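Local atomic coordinates of Dot/Icm T4SS effector (Legionella pneumophila, PDB entry 6VVE), a protein that acts as an effector kinase, delivered through the type IV secretion system and activated by inositol hexakisphosphate from the host cell. Residues 49-53 with 143-147; 126-130 with 200-206. One frame throughout, in Å; residues are numbered along the deposited sequence.

How the contacts relate
Both contacts are buried and both reach the ADP pocket, but contact 2 lies nearer the middle of the chain, its centre about 6 Å from the chain centre against about 14 Å for contact 1. Contact 1 joins two strands from different antiparallel sheets through aromatic and proline packing, with no hydrogen bond between them. Contact 2 instead joins a loop to a short strand by parallel backbone bonding, helped by a histidine and a water. Their centres are about 11 Å apart, and they touch where Pro146 CD packs on Leu130 O at 3.4 Å. Contact 1 alone also reaches inositol hexakisphosphate, through Trp52 and Tyr144.

Contact 1 (49-53 with 143-147); sequences VLMWK and FYMPK. With IHP (inositol hexakisphosphate), chain B; ADP (adenosine-5'-diphosphate), chain C.
Trp52 and Pro146 mark the crossing of two strands, their CA atoms 5.2 Å apart. The short axes approach to 5.8 Å at 96°, nearly perpendicular, and no hydrogen bond joins the backbones, so this is packing between two sheets. A classic beta bulge pairs Met51 and Trp52 with Val35; beside it, Met51 O presses on the proline ring, 3.1 Å from Pro146 CG.

Trp52 has its CG between the backbone N and the carbonyl carbon (chi1 60°), which lays the indole across Tyr144. Tyr144 CB sits over one face, 3.6 Å from the centroid of the six-membered ring, as a CH-pi contact. Beyond it the phenol ring turns its edge to that face in an offset edge-to-face pair, centroids of the Trp52 six-membered ring and the Tyr144 ring 5.5 Å apart and planes at 65°. The indole edge carries NE1 to IHP O26 in a 2.8 Å hydrogen bond, while the Tyr144 edge faces IHP O45. Lys91 makes a cation-pi contact with Tyr144 and also binds the inositol phosphate through NZ.

On the nucleotide side, Met145, a selenomethionine at what is probably the gatekeeper position, puts CE 3.7 Å from ADP N7. Pro146 O accepts a hydrogen bond from ADP N6 at 3.1 Å, as the first hinge carbonyl does in protein kinases.

Trp52 thus holds a phosphate by its edge and packs by its face on Tyr144, in the strand that leads to Pro146 O and the adenine. This physical path between the ligand sites could contribute to activation by inositol hexakisphosphate.

Contact 2 (126-130 with 200-206); sequences EHFVL and MVKTIDL. With ADP (adenosine-5'-diphosphate), chain C.
His127 turns the edge of its imidazole to Val201, and ND1 donates to Val201 O at 3.0 Å. The bond is nearly straight (170° at the hydrogen) and lies in the ring plane, which fixes the rotation of the imidazole. With CG anti to the carbonyl carbon (chi1 -69°), the ring also offers a face to Met200, a selenomethionine: SE stands 4.4 Å from the centroid of the His127 ring, 20° off its normal. The same SE lies 3.5 Å from Glu126 CG, where the two side chains cross at about a right angle. Lys202 NZ reaches back to Glu126 O, but that bond is modelled too short for its length to be trusted.

Phe128 and Thr203 form a single bridge of parallel sense: Thr203 N donates to His127 O, and Thr203 O accepts from Val129 N. Around it, Thr203 CG2 packs 3.4 Å from Phe128 CD2, and Leu206 CD1 approaches Phe128 CB at 3.9 Å, close to the edge of its ring. Leu130 CD2 meets Leu206 CB at 3.8 Å. Val129 and Ile204 run side by side and point the same way, CG2 to CG2 at 3.9 Å, and both border the adenine, Ile204 CD1 coming 3.6 Å from ADP C8. A water donates to Val129 O and accepts from Leu206 N, bridging the backbones where direct pairing has ended.

Between Ile204 and Leu206, Asp205 faces the ADP phosphates, its place in Asp205-Leu206-Asp207 consistent with the DFG aspartate of kinases. Helix 102-121 packs on Phe128 and Leu130, helix 159-174 on His127 and Thr203, and strand 194-196 pairs with strand 201-203; Thr203 OG1 is hydrogen-bonded to Asn193 O.

Contact 1 (49-53 with 143-147)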
loop_
_atom_site.group_PDB
_atom_site.type_symbol
_atom_site.label_atom_id
_atom_site.label_comp_id
_atom_site.label_asym_id
_atom_site.label_seq_id
_atom_site.Cartn_x
_atom_site.Cartn_y
_atom_site.Cartn_z
ATOM N N VAL A 49 -6.559 15.134 -2.704
ATOM C CA VAL A 49 -6.508 14.027 -1.761
ATOM C C VAL A 49 -5.987 14.551 -0.428
ATOM O O VAL A 49 -5.173 15.477 -0.378
ATOM C CB VAL A 49 -5.620 12.867 -2.255
ATOM C CG1 VAL A 49 -6.230 12.230 -3.501
ATOM C CG2 VAL A 49 -4.196 13.358 -2.512
ATOM N N LEU A 50 -6.462 13.949 0.657
ATOM C CA LEU A 50 -6.018 14.304 2.000
ATOM C C LEU A 50 -4.742 13.533 2.318
ATOM O O LEU A 50 -4.669 12.314 2.091
ATOM C CB LEU A 50 -7.111 13.993 3.017
ATOM C CG LEU A 50 -6.750 14.039 4.499
ATOM C CD1 LEU A 50 -6.115 15.364 4.903
ATOM C CD2 LEU A 50 -8.010 13.776 5.338
HETATM N N MSE A 51 -3.741 14.243 2.835
HETATM C CA MSE A 51 -2.468 13.607 3.193
HETATM C C MSE A 51 -2.349 13.364 4.704
HETATM O O MSE A 51 -2.055 12.248 5.120
HETATM C CB MSE A 51 -1.294 14.458 2.702
HETATM C CG MSE A 51 -1.273 14.719 1.194
HETATM SE SE MSE A 51 -1.238 13.114 0.062
HETATM C CE MSE A 51 0.272 12.180 0.831
ATOM N N TRP A 52 -2.579 14.393 5.518
ATOM C CA TRP A 52 -2.536 14.241 6.969
ATOM C C TRP A 52 -3.142 15.478 7.623
ATOM O O TRP A 52 -3.416 16.486 6.962
ATOM C CB TRP A 52 -1.103 14.013 7.473
ATOM C CG TRP A 52 -0.147 15.131 7.162
ATOM C CD1 TRP A 52 -0.040 16.330 7.811
ATOM C CD2 TRP A 52 0.847 15.144 6.128
ATOM N NE1 TRP A 52 0.954 17.089 7.236
ATOM C CE2 TRP A 52 1.511 16.384 6.200
ATOM C CE3 TRP A 52 1.231 14.228 5.138
ATOM C CZ2 TRP A 52 2.538 16.733 5.326
ATOM C CZ3 TRP A 52 2.254 14.571 4.275
ATOM C CH2 TRP A 52 2.896 15.815 4.376
ATOM N N LYS A 53 -3.346 15.386 8.941
ATOM C CA LYS A 53 -3.869 16.488 9.736
ATOM C C LYS A 53 -2.712 17.289 10.318
ATOM O O LYS A 53 -1.702 16.723 10.740
ATOM C CB LYS A 53 -4.770 15.966 10.857
ATOM C CG LYS A 53 -5.448 17.060 11.681
ATOM C CD LYS A 53 -6.558 16.488 12.563
ATOM C CE LYS A 53 -7.264 17.575 13.375
ATOM N NZ LYS A 53 -8.293 18.304 12.581
ATOM N N PHE A 143 9.874 12.065 6.585
ATOM C CA PHE A 143 8.657 11.598 5.928
ATOM C C PHE A 143 7.478 11.817 6.866
ATOM O O PHE A 143 7.375 11.149 7.899
ATOM C CB PHE A 143 8.799 10.123 5.544
ATOM C CG PHE A 143 7.701 9.604 4.659
ATOM C CD1 PHE A 143 7.687 9.902 3.304
ATOM C CD2 PHE A 143 6.696 8.803 5.175
ATOM C CE1 PHE A 143 6.679 9.423 2.486
ATOM C CE2 PHE A 143 5.689 8.323 4.363
ATOM C CZ PHE A 143 5.677 8.632 3.019
ATOM N N TYR A 144 6.590 12.743 6.499
ATOM C CA TYR A 144 5.368 12.969 7.258
ATOM C C TYR A 144 4.297 11.976 6.818
ATOM O O TYR A 144 4.191 11.640 5.633
ATOM C CB TYR A 144 4.844 14.389 7.059
ATOM C CG TYR A 144 5.451 15.457 7.944
ATOM C CD1 TYR A 144 5.948 15.160 9.207
ATOM C CD2 TYR A 144 5.507 16.777 7.515
ATOM C CE1 TYR A 144 6.493 16.141 10.017
ATOM C CE2 TYR A 144 6.051 17.772 8.319
ATOM C CZ TYR A 144 6.543 17.445 9.567
ATOM O OH TYR A 144 7.080 18.429 10.362
HETATM N N MSE A 145 3.487 11.526 7.772
HETATM C CA MSE A 145 2.365 10.634 7.475
HETATM C C MSE A 145 1.390 10.572 8.642
HETATM O O MSE A 145 1.755 10.869 9.762
HETATM C CB MSE A 145 2.870 9.225 7.150
HETATM C CG MSE A 145 3.599 8.568 8.308
HETATM SE SE MSE A 145 4.336 6.822 7.850
HETATM C CE MSE A 145 5.941 6.913 8.975
ATOM N N PRO A 146 0.144 10.189 8.364
ATOM C CA PRO A 146 -0.832 10.040 9.452
ATOM C C PRO A 146 -0.339 9.037 10.483
ATOM O O PRO A 146 0.152 7.953 10.141
ATOM C CB PRO A 146 -2.098 9.542 8.744
ATOM C CG PRO A 146 -1.933 9.982 7.297
ATOM C CD PRO A 146 -0.445 9.935 7.032
ATOM N N LYS A 147 -0.463 9.409 11.755
ATOM C CA LYS A 147 -0.147 8.492 12.841
ATOM C C LYS A 147 -1.352 7.599 13.111
ATOM O O LYS A 147 -2.464 8.094 13.340
ATOM C CB LYS A 147 0.240 9.254 14.107
ATOM C CG LYS A 147 0.173 8.407 15.371
ATOM C CD LYS A 147 0.847 9.086 16.551
ATOM C CE LYS A 147 0.770 8.216 17.810
ATOM N NZ LYS A 147 -0.627 8.070 18.322
HETATM C C1 IHP B . 4.061 21.846 11.360
HETATM C C2 IHP B . 4.682 23.097 12.006
HETATM C C3 IHP B . 5.925 23.560 11.244
HETATM C C4 IHP B . 5.595 23.818 9.768
HETATM C C5 IHP B . 5.085 22.521 9.110
HETATM C C6 IHP B . 3.868 21.958 9.841
HETATM O O11 IHP B . 2.783 21.629 11.929
HETATM P P1 IHP B . 2.580 20.371 12.952
HETATM O O21 IHP B . 1.294 19.656 12.617
HETATM O O31 IHP B . 3.752 19.425 12.845
HETATM O O41 IHP B . 2.502 20.902 14.382
HETATM O O12 IHP B . 5.034 22.764 13.327
HETATM P P2 IHP B . 4.513 23.736 14.556
HETATM O O22 IHP B . 3.535 24.751 14.025
HETATM O O32 IHP B . 3.837 22.885 15.594
HETATM O O42 IHP B . 5.701 24.441 15.155
HETATM O O13 IHP B . 6.878 22.537 11.309
HETATM P P3 IHP B . 8.448 22.885 11.640
HETATM O O23 IHP B . 8.567 24.317 12.134
HETATM O O33 IHP B . 8.937 21.925 12.717
HETATM O O43 IHP B . 9.295 22.704 10.399
HETATM O O14 IHP B . 6.735 24.260 9.100
HETATM P P4 IHP B . 6.589 25.613 8.169
HETATM O O24 IHP B . 6.193 26.788 9.025
HETATM O O34 IHP B . 5.498 25.382 7.137
HETATM O O44 IHP B . 7.901 25.905 7.483
HETATM O O15 IHP B . 4.725 22.787 7.789
HETATM P P5 IHP B . 5.622 22.146 6.578
HETATM O O25 IHP B . 5.635 23.104 5.404
HETATM O O35 IHP B . 7.036 21.910 7.039
HETATM O O45 IHP B . 5.004 20.829 6.162
HETATM O O16 IHP B . 3.604 20.660 9.349
HETATM P P6 IHP B . 2.249 20.399 8.448
HETATM O O26 IHP B . 1.498 19.202 8.990
HETATM O O36 IHP B . 1.359 21.616 8.494
HETATM O O46 IHP B . 2.673 20.140 7.016
HETATM P PB ADP C . 10.027 -1.278 9.072
HETATM O O1B ADP C . 9.300 -2.525 8.611
HETATM O O2B ADP C . 10.430 -1.318 10.523
HETATM O O3B ADP C . 11.117 -0.797 8.130
HETATM P PA ADP C . 9.075 1.345 9.613
HETATM O O1A ADP C . 8.295 2.271 8.718
HETATM O O2A ADP C . 10.539 1.600 9.853
HETATM O O3A ADP C . 8.893 -0.128 8.989
HETATM O "O5'" ADP C . 8.319 1.324 11.024
HETATM C "C5'" ADP C . 8.947 0.855 12.206
HETATM C "C4'" ADP C . 7.976 0.935 13.355
HETATM O "O4'" ADP C . 7.544 2.289 13.595
HETATM C "C3'" ADP C . 6.694 0.098 13.132
HETATM O "O3'" ADP C . 6.807 -1.230 13.570
HETATM C "C2'" ADP C . 5.636 0.887 13.931
HETATM O "O2'" ADP C . 5.541 0.382 15.250
HETATM C "C1'" ADP C . 6.154 2.337 13.943
HETATM N N9 ADP C . 5.379 3.099 12.943
HETATM C C8 ADP C . 5.716 3.241 11.643
HETATM N N7 ADP C . 4.789 3.986 10.987
HETATM C C5 ADP C . 3.847 4.327 11.883
HETATM C C6 ADP C . 2.596 5.107 11.854
HETATM N N6 ADP C . 2.185 5.680 10.707
HETATM N N1 ADP C . 1.890 5.232 13.006
HETATM C C2 ADP C . 2.304 4.659 14.161
HETATM N N3 ADP C . 3.436 3.937 14.248
HETATM C C4 ADP C . 4.236 3.742 13.170
#

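Contact 2 (126-130 with 200-206)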
loop_
_atom_site.group_PDB
_atom_site.type_symbol
_atom_site.label_atom_id
_atom_site.label_comp_id
_atom_site.label_asym_id
_atom_site.label_seq_id
_atom_site.Cartn_x
_atom_site.Cartn_y
_atom_site.Cartn_z
ATOM N N GLU A 126 -7.909 4.279 2.763
ATOM C CA GLU A 126 -7.858 4.115 4.210
ATOM C C GLU A 126 -6.971 2.951 4.646
ATOM O O GLU A 126 -6.538 2.923 5.800
ATOM C CB GLU A 126 -9.279 3.913 4.761
ATOM C CG GLU A 126 -9.999 2.689 4.190
ATOM C CD GLU A 126 -11.042 3.044 3.143
ATOM O OE1 GLU A 126 -10.795 3.964 2.328
ATOM O OE2 GLU A 126 -12.117 2.405 3.146
ATOM N N HIS A 127 -6.702 1.995 3.763
ATOM C CA HIS A 127 -5.948 0.794 4.111
ATOM C C HIS A 127 -4.444 0.959 3.952
ATOM O O HIS A 127 -3.692 0.040 4.290
ATOM C CB HIS A 127 -6.413 -0.385 3.252
ATOM C CG HIS A 127 -7.805 -0.854 3.567
ATOM N ND1 HIS A 127 -8.100 -1.621 4.675
ATOM C CD2 HIS A 127 -8.977 -0.675 2.911
ATOM C CE1 HIS A 127 -9.394 -1.888 4.693
ATOM N NE2 HIS A 127 -9.950 -1.322 3.635
ATOM N N PHE A 128 -3.982 2.095 3.448
ATOM C CA PHE A 128 -2.570 2.326 3.188
ATOM C C PHE A 128 -2.166 3.671 3.776
ATOM O O PHE A 128 -2.912 4.650 3.685
ATOM C CB PHE A 128 -2.275 2.294 1.684
ATOM C CG PHE A 128 -2.763 1.049 1.000
ATOM C CD1 PHE A 128 -4.080 0.956 0.561
ATOM C CD2 PHE A 128 -1.922 -0.033 0.809
ATOM C CE1 PHE A 128 -4.537 -0.196 -0.059
ATOM C CE2 PHE A 128 -2.377 -1.184 0.191
ATOM C CZ PHE A 128 -3.691 -1.264 -0.244
ATOM N N VAL A 129 -0.986 3.723 4.382
ATOM C CA VAL A 129 -0.508 4.926 5.077
ATOM C C VAL A 129 0.580 5.509 4.176
ATOM O O VAL A 129 1.764 5.221 4.306
ATOM C CB VAL A 129 -0.008 4.633 6.477
ATOM C CG1 VAL A 129 0.569 5.896 7.102
ATOM C CG2 VAL A 129 -1.117 4.068 7.334
ATOM N N LEU A 130 0.178 6.423 3.289
ATOM C CA LEU A 130 1.131 7.145 2.458
ATOM C C LEU A 130 1.456 8.499 3.093
ATOM O O LEU A 130 0.835 8.924 4.078
ATOM C CB LEU A 130 0.585 7.328 1.042
ATOM C CG LEU A 130 0.515 6.049 0.203
ATOM C CD1 LEU A 130 -0.179 6.302 -1.136
ATOM C CD2 LEU A 130 1.912 5.494 -0.030
HETATM N N MSE A 200 -10.350 -1.324 10.980
HETATM C CA MSE A 200 -9.735 -2.015 9.870
HETATM C C MSE A 200 -8.288 -2.405 10.118
HETATM O O MSE A 200 -7.745 -2.186 11.203
HETATM C CB MSE A 200 -9.801 -1.117 8.628
HETATM C CG MSE A 200 -8.952 0.147 8.768
HETATM SE SE MSE A 200 -9.214 1.435 7.317
HETATM C CE MSE A 200 -11.036 1.974 7.715
ATOM N N VAL A 201 -7.666 -2.989 9.098
ATOM C CA VAL A 201 -6.232 -3.242 9.072
ATOM C C VAL A 201 -5.619 -2.334 8.014
ATOM O O VAL A 201 -6.131 -2.255 6.891
ATOM C CB VAL A 201 -5.933 -4.722 8.782
ATOM C CG1 VAL A 201 -4.491 -4.892 8.327
ATOM C CG2 VAL A 201 -6.208 -5.558 10.007
ATOM N N LYS A 202 -4.541 -1.644 8.380
ATOM C CA LYS A 202 -3.780 -0.800 7.480
ATOM C C LYS A 202 -2.371 -1.366 7.325
ATOM O O LYS A 202 -1.929 -2.235 8.089
ATOM C CB LYS A 202 -3.714 0.639 8.001
ATOM C CG LYS A 202 -5.064 1.255 8.346
ATOM C CD LYS A 202 -4.881 2.618 9.011
ATOM C CE LYS A 202 -6.216 3.249 9.379
ATOM N NZ LYS A 202 -6.964 3.716 8.185
ATOM N N THR A 203 -1.655 -0.866 6.328
ATOM C CA THR A 203 -0.279 -1.270 6.092
ATOM C C THR A 203 0.610 -0.032 6.029
ATOM O O THR A 203 0.229 0.995 5.451
ATOM C CB THR A 203 -0.129 -2.086 4.804
ATOM O OG1 THR A 203 1.221 -2.586 4.718
ATOM C CG2 THR A 203 -0.431 -1.248 3.568
ATOM N N ILE A 204 1.809 -0.147 6.602
ATOM C CA ILE A 204 2.746 0.964 6.701
ATOM C C ILE A 204 4.033 0.607 5.971
ATOM O O ILE A 204 4.086 -0.373 5.221
ATOM C CB ILE A 204 3.021 1.308 8.176
ATOM C CG1 ILE A 204 3.523 0.073 8.929
ATOM C CG2 ILE A 204 1.761 1.851 8.829
ATOM C CD1 ILE A 204 3.995 0.357 10.354
ATOM N N ASP A 205 5.086 1.393 6.198
ATOM C CA ASP A 205 6.388 1.183 5.558
ATOM C C ASP A 205 6.292 1.404 4.052
ATOM O O ASP A 205 6.868 0.652 3.263
ATOM C CB ASP A 205 6.934 -0.211 5.868
ATOM C CG ASP A 205 8.426 -0.331 5.593
ATOM O OD1 ASP A 205 9.114 0.707 5.513
ATOM O OD2 ASP A 205 8.916 -1.469 5.449
ATOM N N LEU A 206 5.556 2.449 3.654
ATOM C CA LEU A 206 5.380 2.804 2.249
ATOM C C LEU A 206 6.075 4.113 1.883
ATOM O O LEU A 206 5.659 4.783 0.926
ATOM C CB LEU A 206 3.887 2.888 1.924
ATOM C CG LEU A 206 3.090 1.590 1.916
ATOM C CD1 LEU A 206 1.597 1.872 1.826
ATOM C CD2 LEU A 206 3.524 0.694 0.769
HETATM P PB ADP C . 10.027 -1.278 9.072
HETATM O O1B ADP C . 9.300 -2.525 8.611
HETATM O O2B ADP C . 10.430 -1.318 10.523
HETATM O O3B ADP C . 11.117 -0.797 8.130
HETATM P PA ADP C . 9.075 1.345 9.613
HETATM O O1A ADP C . 8.295 2.271 8.718
HETATM O O2A ADP C . 10.539 1.600 9.853
HETATM O O3A ADP C . 8.893 -0.128 8.989
HETATM O "O5'" ADP C . 8.319 1.324 11.024
HETATM C "C5'" ADP C . 8.947 0.855 12.206
HETATM C "C4'" ADP C . 7.976 0.935 13.355
HETATM O "O4'" ADP C . 7.544 2.289 13.595
HETATM C "C3'" ADP C . 6.694 0.098 13.132
HETATM O "O3'" ADP C . 6.807 -1.230 13.570
HETATM C "C2'" ADP C . 5.636 0.887 13.931
HETATM O "O2'" ADP C . 5.541 0.382 15.250
HETATM C "C1'" ADP C . 6.154 2.337 13.943
HETATM N N9 ADP C . 5.379 3.099 12.943
HETATM C C8 ADP C . 5.716 3.241 11.643
HETATM N N7 ADP C . 4.789 3.986 10.987
HETATM C C5 ADP C . 3.847 4.327 11.883
HETATM C C6 ADP C . 2.596 5.107 11.854
HETATM N N6 ADP C . 2.185 5.680 10.707
HETATM N N1 ADP C . 1.890 5.232 13.006
HETATM C C2 ADP C . 2.304 4.659 14.161
HETATM N N3 ADP C . 3.436 3.937 14.248
HETATM C C4 ADP C . 4.236 3.742 13.170
HETATM O O HOH W 1 3.919 4.138 5.427
#